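Local coordinates for pyridine synthase TbtD (Thermobispora bispora, PDB 5WA4), which probably builds the central pyridine ring of the antibiotic thiomuracin by a formal [4+2] aza-cycloaddition within a leader-peptide-bearing precursor, at residues 137-142 with 257-262. Numbering follows the deposited sequence.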
ATOM      1  N   ASP E 137       0.743  32.643  -6.857  1.00 66.21           N
ATOM      2  CA  ASP E 137       1.117  33.624  -5.849  1.00 64.71           C
ATOM      3  C   ASP E 137       0.597  35.002  -6.227  1.00 62.85           C
ATOM      4  O   ASP E 137       0.302  35.832  -5.365  1.00 66.05           O
ATOM      5  CB  ASP E 137       2.643  33.649  -5.676  1.00 73.25           C
ATOM      6  CG  ASP E 137       3.198  32.323  -5.164  1.00 79.69           C
ATOM      7  OD1 ASP E 137       2.580  31.757  -4.231  1.00 82.01           O
ATOM      8  OD2 ASP E 137       4.227  31.842  -5.703  1.00 80.78           O
ATOM      9  N   VAL E 138       0.489  35.229  -7.532  1.00 65.41           N
ATOM     10  CA  VAL E 138       0.058  36.507  -8.061  1.00 62.04           C
ATOM     11  C   VAL E 138      -1.448  36.646  -7.823  1.00 56.21           C
ATOM     12  O   VAL E 138      -1.928  37.698  -7.392  1.00 57.77           O
ATOM     13  CB  VAL E 138       0.451  36.638  -9.579  1.00 61.12           C
ATOM     14  CG1 VAL E 138      -0.547  37.471 -10.371  1.00 49.46           C
ATOM     15  CG2 VAL E 138       1.851  37.221  -9.712  1.00 52.26           C
ATOM     16  N   LEU E 139      -2.179  35.570  -8.067  1.00 51.33           N
ATOM     17  CA  LEU E 139      -3.609  35.545  -7.806  1.00 52.49           C
ATOM     18  C   LEU E 139      -3.908  35.688  -6.298  1.00 57.68           C
ATOM     19  O   LEU E 139      -4.824  36.409  -5.885  1.00 56.71           O
ATOM     20  CB  LEU E 139      -4.203  34.249  -8.340  1.00 48.30           C
ATOM     21  CG  LEU E 139      -5.722  34.183  -8.351  1.00 49.16           C
ATOM     22  CD1 LEU E 139      -6.213  35.245  -9.295  1.00 45.23           C
ATOM     23  CD2 LEU E 139      -6.251  32.786  -8.724  1.00 38.44           C
ATOM     24  N   LEU E 140      -3.116  35.000  -5.482  1.00 57.00           N
ATOM     25  CA  LEU E 140      -3.271  35.015  -4.026  1.00 60.80           C
ATOM     26  C   LEU E 140      -3.091  36.418  -3.464  1.00 59.75           C
ATOM     27  O   LEU E 140      -3.945  36.917  -2.729  1.00 52.75           O
ATOM     28  CB  LEU E 140      -2.267  34.058  -3.383  1.00 55.77           C
ATOM     29  CG  LEU E 140      -2.735  33.310  -2.141  1.00 65.36           C
ATOM     30  CD1 LEU E 140      -3.992  32.511  -2.462  1.00 70.52           C
ATOM     31  CD2 LEU E 140      -1.624  32.388  -1.661  1.00 69.38           C
ATOM     32  N   ALA E 141      -1.973  37.036  -3.839  1.00 56.95           N
ATOM     33  CA  ALA E 141      -1.661  38.409  -3.477  1.00 56.82           C
ATOM     34  C   ALA E 141      -2.803  39.370  -3.828  1.00 62.13           C
ATOM     35  O   ALA E 141      -3.191  40.194  -2.998  1.00 64.69           O
ATOM     36  CB  ALA E 141      -0.367  38.849  -4.150  1.00 54.63           C
ATOM     37  N   ASP E 142      -3.338  39.267  -5.042  1.00 60.00           N
ATOM     38  CA  ASP E 142      -4.468  40.102  -5.437  1.00 61.66           C
ATOM     39  C   ASP E 142      -5.628  39.858  -4.496  1.00 64.01           C
ATOM     40  O   ASP E 142      -6.268  40.802  -4.007  1.00 57.57           O
ATOM     41  CB  ASP E 142      -4.915  39.822  -6.876  1.00 67.41           C
ATOM     42  CG  ASP E 142      -4.038  40.508  -7.931  1.00 73.65           C
ATOM     43  OD1 ASP E 142      -2.973  41.080  -7.585  1.00 71.72           O
ATOM     44  OD2 ASP E 142      -4.421  40.433  -9.127  1.00 70.53           O
ATOM     45  N   ARG E 257     -13.135  33.827  -8.767  1.00 44.75           N
ATOM     46  CA  ARG E 257     -13.559  32.544  -9.345  1.00 49.79           C
ATOM     47  C   ARG E 257     -13.373  32.503 -10.874  1.00 52.49           C
ATOM     48  O   ARG E 257     -12.785  31.565 -11.413  1.00 50.60           O
ATOM     49  CB  ARG E 257     -15.028  32.218  -9.025  1.00 42.05           C
ATOM     50  CG  ARG E 257     -15.430  30.824  -9.567  1.00 44.97           C
ATOM     51  CD  ARG E 257     -16.933  30.496  -9.487  1.00 43.35           C
ATOM     52  NE  ARG E 257     -17.696  31.337 -10.389  1.00 43.88           N
ATOM     53  CZ  ARG E 257     -19.025  31.409 -10.431  1.00 50.69           C
ATOM     54  NH1 ARG E 257     -19.783  30.672  -9.628  1.00 44.35           N
ATOM     55  NH2 ARG E 257     -19.606  32.232 -11.293  1.00 56.42           N
ATOM     56  N   GLU E 258     -13.890  33.525 -11.551  1.00 49.04           N
ATOM     57  CA  GLU E 258     -13.833  33.635 -13.000  1.00 46.53           C
ATOM     58  C   GLU E 258     -12.401  33.653 -13.514  1.00 51.31           C
ATOM     59  O   GLU E 258     -12.048  32.877 -14.412  1.00 53.92           O
ATOM     60  CB  GLU E 258     -14.555  34.893 -13.456  1.00 47.62           C
ATOM     61  CG  GLU E 258     -16.043  34.879 -13.157  1.00 53.40           C
ATOM     62  CD  GLU E 258     -16.741  33.770 -13.895  1.00 65.36           C
ATOM     63  OE1 GLU E 258     -16.695  33.794 -15.146  1.00 70.05           O
ATOM     64  OE2 GLU E 258     -17.345  32.896 -13.233  1.00 64.92           O
ATOM     65  N   ARG E 259     -11.586  34.536 -12.942  1.00 44.45           N
ATOM     66  CA  ARG E 259     -10.180  34.619 -13.268  1.00 41.90           C
ATOM     67  C   ARG E 259      -9.423  33.311 -12.986  1.00 49.73           C
ATOM     68  O   ARG E 259      -8.458  32.979 -13.681  1.00 51.84           O
ATOM     69  CB  ARG E 259      -9.535  35.758 -12.504  1.00 42.65           C
ATOM     70  CG  ARG E 259      -8.024  35.714 -12.545  1.00 49.42           C
ATOM     71  CD  ARG E 259      -7.459  37.045 -12.985  1.00 59.29           C
ATOM     72  NE  ARG E 259      -8.084  38.120 -12.228  1.00 66.18           N
ATOM     73  CZ  ARG E 259      -7.573  38.669 -11.129  1.00 72.05           C
ATOM     74  NH1 ARG E 259      -6.393  38.250 -10.653  1.00 58.84           N
ATOM     75  NH2 ARG E 259      -8.247  39.650 -10.516  1.00 68.96           N
ATOM     76  N   ALA E 260      -9.858  32.557 -11.986  1.00 46.35           N
ATOM     77  CA  ALA E 260      -9.198  31.297 -11.708  1.00 47.29           C
ATOM     78  C   ALA E 260      -9.601  30.213 -12.715  1.00 43.94           C
ATOM     79  O   ALA E 260      -8.774  29.360 -13.069  1.00 42.84           O
ATOM     80  CB  ALA E 260      -9.493  30.846 -10.284  1.00 51.64           C
ATOM     81  N   ARG E 261     -10.857  30.246 -13.168  1.00 45.29           N
ATOM     82  CA  ARG E 261     -11.364  29.256 -14.126  1.00 45.81           C
ATOM     83  C   ARG E 261     -10.753  29.507 -15.501  1.00 50.61           C
ATOM     84  O   ARG E 261     -10.288  28.586 -16.162  1.00 49.85           O
ATOM     85  CB  ARG E 261     -12.884  29.277 -14.213  1.00 43.98           C
ATOM     86  CG  ARG E 261     -13.451  28.477 -15.393  1.00 60.24           C
ATOM     87  CD  ARG E 261     -14.984  28.588 -15.509  1.00 58.20           C
ATOM     88  NE  ARG E 261     -15.387  29.751 -16.299  1.00 71.03           N
ATOM     89  CZ  ARG E 261     -16.649  30.105 -16.541  1.00 85.47           C
ATOM     90  NH1 ARG E 261     -17.654  29.386 -16.056  1.00 89.28           N
ATOM     91  NH2 ARG E 261     -16.915  31.191 -17.264  1.00 90.54           N
ATOM     92  N   ALA E 262     -10.736  30.766 -15.910  1.00 47.49           N
ATOM     93  CA  ALA E 262      -9.958  31.176 -17.052  1.00 43.97           C
ATOM     94  C   ALA E 262      -8.507  30.664 -16.953  1.00 47.19           C
ATOM     95  O   ALA E 262      -8.044  29.955 -17.838  1.00 48.83           O
ATOM     96  CB  ALA E 262      -9.993  32.682 -17.186  1.00 44.24           C
TER
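An antiparallel helix pair, between helix 135-159 and helix 244-265, is bridged here by L139 and D142 on one side and R259 and A260 on the other. The axes of the two short segments come no closer than 11.7 Å, and the gap is filled by L139 from one side and R259 from the other. L139 reaches across with CG anti to its backbone nitrogen (chi1 -170°) and splits its two methyls between neighbours. CD2 meets A260 CB at 4.1 Å. CD1 lies 3.7 Å from R259 CG, alongside the arginine chain, which runs past the leucine in the opposite direction. Both helices belong to the largely helical part of this protein of the lantibiotic dehydratase C-terminal family, and L316 of helix 307-328 also touches L139. The R259 chain bends at chi2 and chi3, which brings its guanidinium to D142. R259 NH1 makes a weak, bent hydrogen bond to D142 OD2 (3.3 Å, 141°), which is also a salt bridge. The carboxylate and guanidinium planes are 74° apart, far from a flat, two-pronged pairing. Elsewhere on helix 244-265, R257 grips E258 OE2 side-on, through NE at 3.3 Å and NH2 at 3.1 Å.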